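PDB 6GSZ: alpha-L-rhamnosidase from Aspergillus terreus, which probably hydrolyses terminal non-reducing alpha-L-rhamnose residues in alpha-L-rhamnosides, as a calcium-binding glycoside hydrolase. Local coordinates for residues A8-R13 against I18-P23; P437-L442 against S717-T722; K642-I645 against M651-E654. All blocks are in the same frame, centred on the assembly; numbering follows the deposited sequence.

Interaction 1 of 3, residues A8-R13 against I18-P23; sequences AFEHHR and IGETQP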
ATOM      1  N   ALA A   8      18.719   7.027   4.627  1.00 12.37           N
ATOM      2  CA  ALA A   8      17.415   7.525   4.327  1.00 11.85           C
ATOM      3  C   ALA A   8      16.894   8.447   5.433  1.00 10.50           C
ATOM      4  O   ALA A   8      17.273   8.338   6.619  1.00 11.58           O
ATOM      5  CB  ALA A   8      16.484   6.389   4.079  1.00 15.90           C
ATOM      6  N   PHE A   9      15.988   9.350   5.046  1.00 11.36           N
ATOM      7  CA  PHE A   9      15.406  10.332   5.914  1.00  9.86           C
ATOM      8  C   PHE A   9      13.939   9.998   6.182  1.00 11.46           C
ATOM      9  O   PHE A   9      13.168   9.735   5.234  1.00 11.34           O
ATOM     10  CB  PHE A   9      15.549  11.694   5.258  1.00 10.22           C
ATOM     11  CG  PHE A   9      16.988  12.023   4.972  1.00 11.84           C
ATOM     12  CD1 PHE A   9      17.838  12.452   5.982  1.00 12.05           C
ATOM     13  CD2 PHE A   9      17.532  11.748   3.729  1.00 12.24           C
ATOM     14  CE1 PHE A   9      19.186  12.635   5.741  1.00 13.22           C
ATOM     15  CE2 PHE A   9      18.874  11.974   3.479  1.00 12.72           C
ATOM     16  CZ  PHE A   9      19.714  12.399   4.488  1.00 13.54           C
ATOM     17  N   GLU A  10      13.538  10.020   7.468  1.00 11.50           N
ATOM     18  CA  GLU A  10      12.195   9.569   7.861  1.00 10.27           C
ATOM     19  C   GLU A  10      11.951   8.216   7.192  1.00 10.59           C
ATOM     20  O   GLU A  10      12.781   7.311   7.277  1.00 11.50           O
ATOM     21  CB  GLU A  10      11.152  10.664   7.589  1.00 10.19           C
ATOM     22  CG  GLU A  10      11.433  11.927   8.397  1.00 10.71           C
ATOM     23  CD  GLU A  10      11.114  11.849   9.888  1.00 11.10           C
ATOM     24  OE1 GLU A  10      10.029  11.302  10.197  1.00 11.75           O
ATOM     25  OE2 GLU A  10      11.931  12.357  10.707  1.00 11.42           O
ATOM     26  N   HIS A  11      10.792   8.077   6.525  1.00  9.54           N
ATOM     27  CA  HIS A  11      10.428   6.889   5.786  1.00 10.65           C
ATOM     28  C   HIS A  11      10.419   7.150   4.270  1.00 12.23           C
ATOM     29  O   HIS A  11       9.917   6.310   3.486  1.00 13.28           O
ATOM     30  CB  HIS A  11       9.106   6.305   6.263  1.00 10.77           C
ATOM     31  CG  HIS A  11       9.183   5.897   7.697  1.00 11.23           C
ATOM     32  ND1 HIS A  11       9.851   4.751   8.139  1.00 11.30           N
ATOM     33  CD2 HIS A  11       8.748   6.544   8.789  1.00 10.42           C
ATOM     34  CE1 HIS A  11       9.771   4.724   9.454  1.00 12.71           C
ATOM     35  NE2 HIS A  11       9.147   5.810   9.886  1.00 11.25           N
ATOM     36  N   HIS A  12      11.119   8.206   3.873  1.00 11.32           N
ATOM     37  CA  HIS A  12      11.209   8.554   2.454  1.00 11.67           C
ATOM     38  C   HIS A  12      12.244   7.678   1.744  1.00 12.98           C
ATOM     39  O   HIS A  12      13.332   7.432   2.291  1.00 13.75           O
ATOM     40  CB  HIS A  12      11.662   9.997   2.307  1.00 12.06           C
ATOM     41  CG  HIS A  12      10.836  11.024   3.019  1.00 11.02           C
ATOM     42  ND1 HIS A  12       9.549  11.363   2.605  1.00 11.88           N
ATOM     43  CD2 HIS A  12      11.126  11.862   4.031  1.00 12.06           C
ATOM     44  CE1 HIS A  12       9.108  12.333   3.406  1.00 10.71           C
ATOM     45  NE2 HIS A  12      10.052  12.635   4.311  1.00 12.43           N
ATOM     46  N   ARG A  13      11.974   7.248   0.516  1.00 12.01           N
ATOM     47  CA  ARG A  13      12.967   6.529  -0.269  1.00 13.47           C
ATOM     48  C   ARG A  13      14.071   7.497  -0.731  1.00 15.65           C
ATOM     49  O   ARG A  13      15.255   7.144  -0.793  1.00 19.33           O
ATOM     50  CB  ARG A  13      12.353   5.807  -1.475  1.00 15.62           C
ATOM     51  CG  ARG A  13      11.329   4.737  -1.127  1.00 17.43           C
ATOM     52  CD  ARG A  13      11.006   3.756  -2.252  1.00 18.23           C
ATOM     53  NE  ARG A  13      12.188   2.963  -2.606  1.00 18.08           N
ATOM     54  CZ  ARG A  13      12.268   2.122  -3.631  1.00 15.87           C
ATOM     55  NH1 ARG A  13      11.207   1.948  -4.422  1.00 16.84           N
ATOM     56  NH2 ARG A  13      13.398   1.448  -3.858  1.00 20.52           N
ATOM     57  N   ILE A  18      10.655  17.522   1.017  1.00 11.82           N
ATOM     58  CA  ILE A  18      10.053  16.919   2.198  1.00 11.10           C
ATOM     59  C   ILE A  18       9.488  17.993   3.141  1.00 10.44           C
ATOM     60  O   ILE A  18       9.790  19.192   3.068  1.00 12.24           O
ATOM     61  CB  ILE A  18      11.034  15.973   2.914  1.00 11.06           C
ATOM     62  CG1 ILE A  18      12.213  16.707   3.534  1.00 11.79           C
ATOM     63  CG2 ILE A  18      11.495  14.882   1.950  1.00 11.97           C
ATOM     64  CD1 ILE A  18      13.040  15.864   4.484  1.00 12.46           C
ATOM     65  N   GLY A  19       8.698  17.528   4.105  1.00 10.66           N
ATOM     66  CA  GLY A  19       8.045  18.390   5.071  1.00 11.32           C
ATOM     67  C   GLY A  19       8.848  18.647   6.340  1.00 12.66           C
ATOM     68  O   GLY A  19       8.504  19.514   7.123  1.00 15.64           O
ATOM     69  N   GLU A  20       9.902  17.879   6.564  1.00 11.66           N
ATOM     70  CA  GLU A  20      10.678  17.928   7.826  1.00 12.56           C
ATOM     71  C   GLU A  20      11.876  18.868   7.654  1.00 12.21           C
ATOM     72  O   GLU A  20      12.629  18.742   6.700  1.00 14.98           O
ATOM     73  CB  GLU A  20      11.198  16.545   8.231  1.00 13.02           C
ATOM     74  CG  GLU A  20      10.088  15.560   8.493  1.00 13.01           C
ATOM     75  CD  GLU A  20       9.523  14.829   7.273  1.00 12.05           C
ATOM     76  OE1 GLU A  20      10.237  14.755   6.233  1.00 14.66           O
ATOM     77  OE2 GLU A  20       8.420  14.250   7.431  1.00 15.09           O
ATOM     78  N   THR A  21      12.080  19.760   8.615  1.00 13.50           N
ATOM     79  CA  THR A  21      13.298  20.591   8.652  1.00 13.88           C
ATOM     80  C   THR A  21      14.373  19.933   9.528  1.00 13.08           C
ATOM     81  O   THR A  21      15.557  20.318   9.413  1.00 14.83           O
ATOM     82  CB  THR A  21      12.995  21.970   9.225  1.00 14.78           C
ATOM     83  OG1 THR A  21      12.495  21.839  10.552  1.00 17.18           O
ATOM     84  CG2 THR A  21      12.017  22.710   8.350  1.00 16.48           C
ATOM     85  N   GLN A  22      13.979  18.944  10.348  1.00 11.58           N
ATOM     86  CA  GLN A  22      14.926  18.186  11.206  1.00 11.75           C
ATOM     87  C   GLN A  22      14.655  16.704  10.947  1.00 10.94           C
ATOM     88  O   GLN A  22      14.258  15.958  11.855  1.00 12.66           O
ATOM     89  CB  GLN A  22      14.767  18.574  12.679  1.00 14.44           C
ATOM     90  CG  GLN A  22      15.043  20.044  12.955  1.00 16.19           C
ATOM     91  CD  GLN A  22      14.761  20.432  14.382  1.00 22.59           C
ATOM     92  OE1 GLN A  22      15.608  20.306  15.241  1.00 37.16           O
ATOM     93  NE2 GLN A  22      13.548  20.814  14.651  1.00 30.90           N
ATOM     94  N   PRO A  23      14.855  16.203   9.714  1.00 11.02           N
ATOM     95  CA  PRO A  23      14.489  14.824   9.381  1.00 10.44           C
ATOM     96  C   PRO A  23      15.383  13.837  10.128  1.00 11.03           C
ATOM     97  O   PRO A  23      16.620  14.024  10.177  1.00 12.04           O
ATOM     98  CB  PRO A  23      14.733  14.743   7.870  1.00 11.34           C
ATOM     99  CG  PRO A  23      15.772  15.786   7.620  1.00 11.91           C
ATOM    100  CD  PRO A  23      15.398  16.926   8.552  1.00 12.71           C
TER
HETATM  101  O   HOH W   1      11.658  14.652  12.122  1.00 25.46           O

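Interaction 2 of 3, residues P437-L442 against S717-T722; sequences PLISKL and SMLRQT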
ATOM      1  N   PRO A 437       5.114 -26.105  -5.238  1.00 18.73           N
ATOM      2  CA  PRO A 437       4.914 -25.075  -6.251  1.00 17.09           C
ATOM      3  C   PRO A 437       3.584 -24.329  -6.126  1.00 16.62           C
ATOM      4  O   PRO A 437       3.516 -23.165  -6.529  1.00 18.36           O
ATOM      5  CB  PRO A 437       5.038 -25.779  -7.605  1.00 20.43           C
ATOM      6  CG  PRO A 437       5.166 -27.250  -7.317  1.00 26.30           C
ATOM      7  CD  PRO A 437       5.223 -27.456  -5.828  1.00 21.26           C
ATOM      8  N   LEU A 438       2.544 -24.990  -5.605  1.00 15.77           N
ATOM      9  CA  LEU A 438       1.266 -24.298  -5.413  1.00 15.74           C
ATOM     10  C   LEU A 438       1.396 -23.249  -4.298  1.00 15.14           C
ATOM     11  O   LEU A 438       0.798 -22.188  -4.397  1.00 15.73           O
ATOM     12  CB  LEU A 438       0.139 -25.285  -5.122  1.00 17.84           C
ATOM     13  CG  LEU A 438      -0.108 -26.340  -6.200  1.00 19.81           C
ATOM     14  CD1 LEU A 438      -1.243 -27.249  -5.784  1.00 21.77           C
ATOM     15  CD2 LEU A 438      -0.388 -25.715  -7.541  1.00 22.43           C
ATOM     16  N   ILE A 439       2.062 -23.576  -3.184  1.00 15.50           N
ATOM     17  CA  ILE A 439       2.207 -22.623  -2.068  1.00 14.39           C
ATOM     18  C   ILE A 439       3.156 -21.499  -2.513  1.00 14.40           C
ATOM     19  O   ILE A 439       2.939 -20.310  -2.187  1.00 15.75           O
ATOM     20  CB  ILE A 439       2.678 -23.347  -0.794  1.00 14.49           C
ATOM     21  CG1 ILE A 439       1.615 -24.331  -0.326  1.00 15.92           C
ATOM     22  CG2 ILE A 439       3.020 -22.370   0.320  1.00 15.57           C
ATOM     23  CD1 ILE A 439       2.054 -25.173   0.840  1.00 17.64           C
ATOM     24  N   SER A 440       4.195 -21.832  -3.285  1.00 15.77           N
ATOM     25  CA  SER A 440       5.044 -20.755  -3.845  1.00 15.26           C
ATOM     26  C   SER A 440       4.209 -19.817  -4.739  1.00 15.35           C
ATOM     27  O   SER A 440       4.376 -18.588  -4.661  1.00 15.98           O
ATOM     28  CB  SER A 440       6.224 -21.276  -4.632  1.00 15.94           C
ATOM     29  OG  SER A 440       7.071 -22.044  -3.806  1.00 17.29           O
ATOM     30  N   LYS A 441       3.320 -20.389  -5.565  1.00 14.29           N
ATOM     31  CA  LYS A 441       2.479 -19.555  -6.413  1.00 14.43           C
ATOM     32  C   LYS A 441       1.504 -18.729  -5.569  1.00 14.82           C
ATOM     33  O   LYS A 441       1.220 -17.570  -5.913  1.00 15.19           O
ATOM     34  CB  LYS A 441       1.713 -20.415  -7.420  1.00 15.42           C
ATOM     35  CG  LYS A 441       0.794 -19.633  -8.362  1.00 15.17           C
ATOM     36  CD  LYS A 441       1.523 -18.621  -9.221  1.00 16.60           C
ATOM     37  CE  LYS A 441       0.741 -18.187 -10.441  1.00 17.11           C
ATOM     38  NZ  LYS A 441       1.508 -17.200 -11.252  1.00 18.87           N
ATOM     39  N   LEU A 442       0.947 -19.316  -4.509  1.00 13.84           N
ATOM     40  CA  LEU A 442       0.087 -18.554  -3.581  1.00 13.18           C
ATOM     41  C   LEU A 442       0.795 -17.273  -3.118  1.00 12.28           C
ATOM     42  O   LEU A 442       0.198 -16.193  -3.139  1.00 13.87           O
ATOM     43  CB  LEU A 442      -0.315 -19.408  -2.387  1.00 13.95           C
ATOM     44  CG  LEU A 442      -1.159 -18.699  -1.329  1.00 13.81           C
ATOM     45  CD1 LEU A 442      -2.475 -18.173  -1.925  1.00 15.77           C
ATOM     46  CD2 LEU A 442      -1.383 -19.636  -0.139  1.00 14.22           C
ATOM     47  N   SER A 717      -2.361 -28.703   6.850  1.00 16.06           N
ATOM     48  CA  SER A 717      -3.354 -29.507   6.121  1.00 16.77           C
ATOM     49  C   SER A 717      -4.394 -28.588   5.471  1.00 17.51           C
ATOM     50  O   SER A 717      -4.808 -28.857   4.354  1.00 18.85           O
ATOM     51  CB  SER A 717      -3.982 -30.544   7.001  1.00 17.77           C
ATOM     52  OG  SER A 717      -3.011 -31.500   7.403  1.00 21.55           O
ATOM     53  N   MET A 718      -4.804 -27.514   6.177  1.00 16.04           N
ATOM     54  CA  MET A 718      -5.687 -26.513   5.559  1.00 15.06           C
ATOM     55  C   MET A 718      -4.996 -25.853   4.363  1.00 15.19           C
ATOM     56  O   MET A 718      -5.609 -25.683   3.287  1.00 16.89           O
ATOM     57  CB  MET A 718      -6.063 -25.420   6.562  1.00 16.34           C
ATOM     58  CG  MET A 718      -6.783 -25.936   7.780  1.00 15.93           C
ATOM     59  SD  MET A 718      -7.479 -24.609   8.789  1.00 17.00           S
ATOM     60  CE  MET A 718      -8.875 -24.184   7.781  1.00 17.81           C
ATOM     61  N   LEU A 719      -3.742 -25.463   4.532  1.00 14.82           N
ATOM     62  CA  LEU A 719      -3.009 -24.721   3.496  1.00 15.73           C
ATOM     63  C   LEU A 719      -2.819 -25.553   2.230  1.00 17.08           C
ATOM     64  O   LEU A 719      -2.840 -24.992   1.131  1.00 18.08           O
ATOM     65  CB  LEU A 719      -1.668 -24.258   4.064  1.00 17.16           C
ATOM     66  CG  LEU A 719      -0.804 -23.406   3.143  1.00 17.08           C
ATOM     67  CD1 LEU A 719      -1.515 -22.102   2.796  1.00 18.43           C
ATOM     68  CD2 LEU A 719       0.540 -23.124   3.770  1.00 19.13           C
ATOM     69  N   ARG A 720      -2.755 -26.880   2.367  1.00 18.58           N
ATOM     70  CA  ARG A 720      -2.541 -27.766   1.222  1.00 18.83           C
ATOM     71  C   ARG A 720      -3.854 -28.145   0.522  1.00 19.61           C
ATOM     72  O   ARG A 720      -3.779 -28.754  -0.561  1.00 21.36           O
ATOM     73  CB  ARG A 720      -1.793 -29.023   1.674  1.00 20.27           C
ATOM     74  CG  ARG A 720      -0.379 -28.740   2.140  1.00 22.17           C
ATOM     75  CD  ARG A 720       0.294 -29.975   2.690  1.00 27.06           C
ATOM     76  NE  ARG A 720       0.287 -31.068   1.729  1.00 31.62           N
ATOM     77  CZ  ARG A 720       0.706 -32.293   2.000  1.00 33.78           C
ATOM     78  NH1 ARG A 720       0.818 -32.685   3.259  1.00 33.59           N
ATOM     79  NH2 ARG A 720       1.035 -33.103   1.007  1.00 40.88           N
ATOM     80  N   GLN A 721      -5.011 -27.785   1.092  1.00 18.54           N
ATOM     81  CA  GLN A 721      -6.302 -28.151   0.451  1.00 20.71           C
ATOM     82  C   GLN A 721      -6.426 -27.413  -0.887  1.00 19.63           C
ATOM     83  O   GLN A 721      -6.067 -26.255  -0.969  1.00 20.17           O
ATOM     84  CB  GLN A 721      -7.501 -27.744   1.299  1.00 22.69           C
ATOM     85  CG  GLN A 721      -7.670 -28.562   2.550  1.00 27.18           C
ATOM     86  CD  GLN A 721      -7.648 -30.040   2.253  1.00 33.04           C
ATOM     87  OE1 GLN A 721      -8.463 -30.535   1.464  1.00 37.21           O
ATOM     88  NE2 GLN A 721      -6.723 -30.745   2.903  1.00 36.23           N
ATOM     89  N   THR A 722      -6.930 -28.113  -1.908  1.00 18.56           N
ATOM     90  CA  THR A 722      -7.107 -27.509  -3.209  1.00 20.32           C
ATOM     91  C   THR A 722      -8.569 -27.413  -3.627  1.00 18.68           C
ATOM     92  O   THR A 722      -8.829 -26.828  -4.699  1.00 19.91           O
ATOM     93  CB  THR A 722      -6.306 -28.246  -4.282  1.00 19.47           C
ATOM     94  OG1 THR A 722      -6.737 -29.608  -4.292  1.00 22.83           O
ATOM     95  CG2 THR A 722      -4.822 -28.153  -4.024  1.00 21.33           C
TER

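Interaction 3 of 3, residues K642-I645 against M651-E654; sequences KAWI and MANE. With NAG (2-acetamido-2-deoxy-beta-D-glucopyranose), chain E.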
ATOM      1  N   LYS A 642     -19.004 -13.945  30.370  1.00 14.93           N
ATOM      2  CA  LYS A 642     -20.406 -14.034  30.757  1.00 17.82           C
ATOM      3  C   LYS A 642     -21.322 -14.083  29.532  1.00 16.23           C
ATOM      4  O   LYS A 642     -22.319 -14.798  29.536  1.00 18.34           O
ATOM      5  CB  LYS A 642     -20.796 -12.860  31.656  1.00 18.06           C
ATOM      6  CG  LYS A 642     -20.227 -12.943  33.062  1.00 22.42           C
ATOM      7  CD  LYS A 642     -20.237 -11.637  33.825  1.00 29.27           C
ATOM      8  CE  LYS A 642     -21.617 -11.145  34.178  1.00 41.94           C
ATOM      9  NZ  LYS A 642     -21.510  -9.913  35.006  1.00 55.53           N
ATOM     10  N   ALA A 643     -20.994 -13.280  28.513  1.00 15.61           N
ATOM     11  CA  ALA A 643     -21.858 -13.168  27.354  1.00 15.37           C
ATOM     12  C   ALA A 643     -21.745 -14.367  26.392  1.00 15.91           C
ATOM     13  O   ALA A 643     -22.768 -14.777  25.811  1.00 18.02           O
ATOM     14  CB  ALA A 643     -21.557 -11.879  26.631  1.00 18.39           C
ATOM     15  N   TRP A 644     -20.530 -14.908  26.193  1.00 15.33           N
ATOM     16  CA  TRP A 644     -20.227 -15.735  25.031  1.00 15.44           C
ATOM     17  C   TRP A 644     -19.618 -17.104  25.337  1.00 15.15           C
ATOM     18  O   TRP A 644     -19.497 -17.917  24.424  1.00 15.97           O
ATOM     19  CB  TRP A 644     -19.300 -14.975  24.065  1.00 14.29           C
ATOM     20  CG  TRP A 644     -19.883 -13.670  23.613  1.00 14.34           C
ATOM     21  CD1 TRP A 644     -19.359 -12.437  23.847  1.00 13.30           C
ATOM     22  CD2 TRP A 644     -21.119 -13.450  22.889  1.00 15.11           C
ATOM     23  NE1 TRP A 644     -20.140 -11.470  23.288  1.00 13.89           N
ATOM     24  CE2 TRP A 644     -21.247 -12.053  22.732  1.00 14.63           C
ATOM     25  CE3 TRP A 644     -22.140 -14.277  22.392  1.00 16.01           C
ATOM     26  CZ2 TRP A 644     -22.305 -11.468  22.042  1.00 15.48           C
ATOM     27  CZ3 TRP A 644     -23.191 -13.696  21.711  1.00 17.16           C
ATOM     28  CH2 TRP A 644     -23.293 -12.312  21.584  1.00 17.23           C
ATOM     29  N   ILE A 645     -19.227 -17.363  26.587  1.00 14.84           N
ATOM     30  CA  ILE A 645     -18.559 -18.625  26.937  1.00 16.47           C
ATOM     31  C   ILE A 645     -19.365 -19.294  28.052  1.00 14.61           C
ATOM     32  O   ILE A 645     -19.617 -18.673  29.104  1.00 17.33           O
ATOM     33  CB  ILE A 645     -17.098 -18.421  27.367  1.00 17.29           C
ATOM     34  CG1 ILE A 645     -16.311 -17.588  26.364  1.00 14.96           C
ATOM     35  CG2 ILE A 645     -16.459 -19.777  27.554  1.00 19.49           C
ATOM     36  CD1 ILE A 645     -14.855 -17.436  26.637  1.00 16.46           C
ATOM     37  N   MET A 651     -17.953 -22.149  23.411  1.00 15.76           N
ATOM     38  CA  MET A 651     -18.332 -20.885  22.803  1.00 15.89           C
ATOM     39  C   MET A 651     -19.809 -20.924  22.379  1.00 16.93           C
ATOM     40  O   MET A 651     -20.321 -21.985  21.978  1.00 17.80           O
ATOM     41  CB  MET A 651     -17.480 -20.618  21.569  1.00 17.35           C
ATOM     42  CG  MET A 651     -16.007 -20.399  21.895  1.00 16.22           C
ATOM     43  SD  MET A 651     -15.663 -19.156  23.164  1.00 16.87           S
ATOM     44  CE  MET A 651     -16.468 -17.744  22.437  1.00 15.12           C
ATOM     45  N   ALA A 652     -20.462 -19.750  22.399  1.00 17.62           N
ATOM     46  CA  ALA A 652     -21.846 -19.636  21.941  1.00 17.96           C
ATOM     47  C   ALA A 652     -21.978 -20.172  20.501  1.00 17.35           C
ATOM     48  O   ALA A 652     -22.967 -20.839  20.169  1.00 19.62           O
ATOM     49  CB  ALA A 652     -22.311 -18.201  22.044  1.00 18.96           C
ATOM     50  N   ASN A 653     -20.974 -19.897  19.670  1.00 17.52           N
ATOM     51  CA  ASN A 653     -20.860 -20.479  18.318  1.00 17.77           C
ATOM     52  C   ASN A 653     -19.522 -21.211  18.198  1.00 18.71           C
ATOM     53  O   ASN A 653     -18.460 -20.593  18.200  1.00 17.14           O
ATOM     54  CB  ASN A 653     -20.984 -19.409  17.222  1.00 17.33           C
ATOM     55  CG  ASN A 653     -22.144 -18.475  17.446  1.00 19.71           C
ATOM     56  OD1 ASN A 653     -21.941 -17.280  17.486  1.00 19.72           O
ATOM     57  ND2 ASN A 653     -23.349 -19.023  17.607  1.00 21.06           N
ATOM     58  N   GLU A 654     -19.588 -22.538  18.066  1.00 18.89           N
ATOM     59  CA  GLU A 654     -18.398 -23.373  17.911  1.00 18.42           C
ATOM     60  C   GLU A 654     -18.040 -23.492  16.422  1.00 18.86           C
ATOM     61  O   GLU A 654     -18.273 -24.485  15.766  1.00 20.84           O
ATOM     62  CB  GLU A 654     -18.640 -24.737  18.558  1.00 19.35           C
ATOM     63  CG  GLU A 654     -18.646 -24.718  20.080  1.00 18.94           C
ATOM     64  CD  GLU A 654     -17.279 -24.930  20.731  1.00 19.87           C
ATOM     65  OE1 GLU A 654     -16.596 -25.862  20.312  1.00 20.60           O
ATOM     66  OE2 GLU A 654     -16.891 -24.093  21.623  1.00 18.48           O
TER
HETATM   67  C1  NAG E   1     -24.517 -18.209  17.867  1.00 24.58           C
HETATM   68  C2  NAG E   1     -25.745 -18.717  17.164  1.00 31.16           C
HETATM   69  C3  NAG E   1     -26.985 -17.908  17.564  1.00 32.21           C
HETATM   70  C4  NAG E   1     -27.139 -17.716  19.070  1.00 29.60           C
HETATM   71  C5  NAG E   1     -25.817 -17.147  19.626  1.00 28.39           C
HETATM   72  C6  NAG E   1     -25.824 -16.862  21.131  1.00 30.83           C
HETATM   73  C7  NAG E   1     -25.263 -17.418  15.079  1.00 35.22           C
HETATM   74  C8  NAG E   1     -25.087 -17.511  13.612  1.00 39.92           C
HETATM   75  N2  NAG E   1     -25.495 -18.608  15.731  1.00 32.32           N
HETATM   76  O3  NAG E   1     -28.091 -18.559  17.007  1.00 38.12           O
HETATM   77  O4  NAG E   1     -28.072 -16.655  19.269  1.00 34.20           O
HETATM   78  O5  NAG E   1     -24.765 -18.038  19.273  1.00 25.37           O
HETATM   79  O6  NAG E   1     -26.134 -18.072  21.827  1.00 37.70           O
HETATM   80  O7  NAG E   1     -25.190 -16.280  15.580  1.00 33.29           O

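Interaction 1 of 3, residues A8-R13 against I18-P23
His12 and Glu20 meet head on: His12 NE2 gives its hydrogen to Glu20 OE1 over 2.9 Å, nearly straight at 165°. The acceptor lies in the imidazole plane, and the bond reaches the syn side of the carboxylate, whose plane is turned 52° from the ring. Ile18 CG2 covers one face of the same ring, 3.7 Å from its centroid in a CH-pi contact. One face packed and one edge bonded probably restrain the rotation of the imidazole. Both segments belong to the N-terminal immunoglobulin-like domain; a type II' turn from Phe9 to His12, closed by His12 N to Phe9 O, carries the chain off strand 3-9 and brings the histidine round to the loop after strand 15-18. Phe9 CB rests 4.1 Å from Pro23 CB, and Val101 of strand 99-103 touches both residues. Glu10, bent at its second torsion, packs CG 3.7 Å from Glu20 CD, the two carboxylates stacked with planes 15° apart. Glu10 OE1 lies 4.4 Å from Glu20 OE2, a closeness of like charges probably offset by salt bridges from Arg24 and Arg492 to Glu10 OE1. Glu10 and His12 also help line a pocket holding 2-(2-methoxyethoxy)ethanol, probably from the crystallisation liquor. Contact is looser toward exposed Gln22, where a water bridges the segments, donating to Glu10 OE2 at 2.7 Å and to Gln22 O at 2.9 Å.

Interaction 2 of 3, residues P437-L442 against S717-T722
Leu719 and Leu442 both turn CG anti to the backbone nitrogen (chi1 -177° and 178°), and the matching second torsions spread their methyl pairs, which sets Leu719 CD1 3.8 Å from Leu442 CD2. Ile439 takes another route: its CG1 branch lies anti to the carbonyl carbon, chi1 -65°, and runs on extended, carrying CD1 to within 3.9 Å of Leu719 CD2. Leu719 thus receives one neighbour on each of its two methyls, and both pairs meet at a slant, the branches passing across one another. It is the far end of Leu719 that swings over to helix 437-453. The contact is helix against helix end, in the helical catalytic domain of the six-hairpin glycosidase type: the first turn of helix 437-453 meets the C-terminal part of helix 712-719 and the residues that follow. Leu771 of helix 768-775 touches both Ile439 and Leu719, while Phe432 and Cys434 of strand 430-434 also pack on Ile439, which puts this part in the buried interior. Nearer the surface, Leu438 CD1 approaches Thr722 CG2 at 4.1 Å, the two side chains crossing at about a right angle; a bound 2-(2-methoxyethoxy)ethanol, probably from the crystallisation liquor, lies beside Leu438. No hydrogen bond joins the segments. Within 717-722, Gln721 NE2 folds back to donate to Ser717 O over 3.1 Å, from above the carbonyl plane, tying Gln721 back to Ser717.

Interaction 3 of 3, residues K642-I645 against M651-E654
The indole of Trp644 meets Ala652 edge-on: the alanine CB lies in the ring plane, 3.9 Å from CE3, while Ala643 CB covers part of one face from within its own helix. C6 of an N-acetylglucosamine also reaches this edge, 4.2 Å from CZ3. This is the end of helix 623-644, in the helical six-hairpin glycosidase domain, where the chain leaves the helix at Ile645 and loops back, so that Ile645 and Met651 form a single beta bridge. Ala652 N donates to Trp644 O over 2.9 Å, bent at 143°, and the same oxygen takes a CA-H contact from Met651. The other end of the indole is held by Asp603, which accepts from NE1. Beside this bridge, the CB of Met651 points away from 642-645, but the side chain bends at chi2 (-52°) and chi3 (-57°) and doubles back, setting SD 3.6 Å from Ile645 CG1. Leu600, Leu659 and Phe668 pack round the methionine as well. Met651 N is bonded to Glu654 OE2, on its anti lone pair, and Arg680 holds OE1 of that carboxylate. The sugar itself is N-linked: Asn653 ND2 is bonded covalently to its C1 at 1.4 Å.

In the fold
From the N terminus, interaction 1 comes first and closes a short loop in the immunoglobulin-like domain, linking the end of strand 3-9 to the stretch between strands 15-18 and 25-30. It is finished long before interaction 2 begins. That second contact closes a very long loop: 437-442, on helix 437-453, meets 717-722 with 274 residues between them, 157 of them helical. Interaction 3 is nested inside this loop, a local return of the chain between helices 623-644 and 656-664. The centres of interactions 1 and 2 lie about 41 Å apart, on opposite sides of the chain's centre; interactions 2 and 3 approach to about 12 Å between nearest atoms without touching.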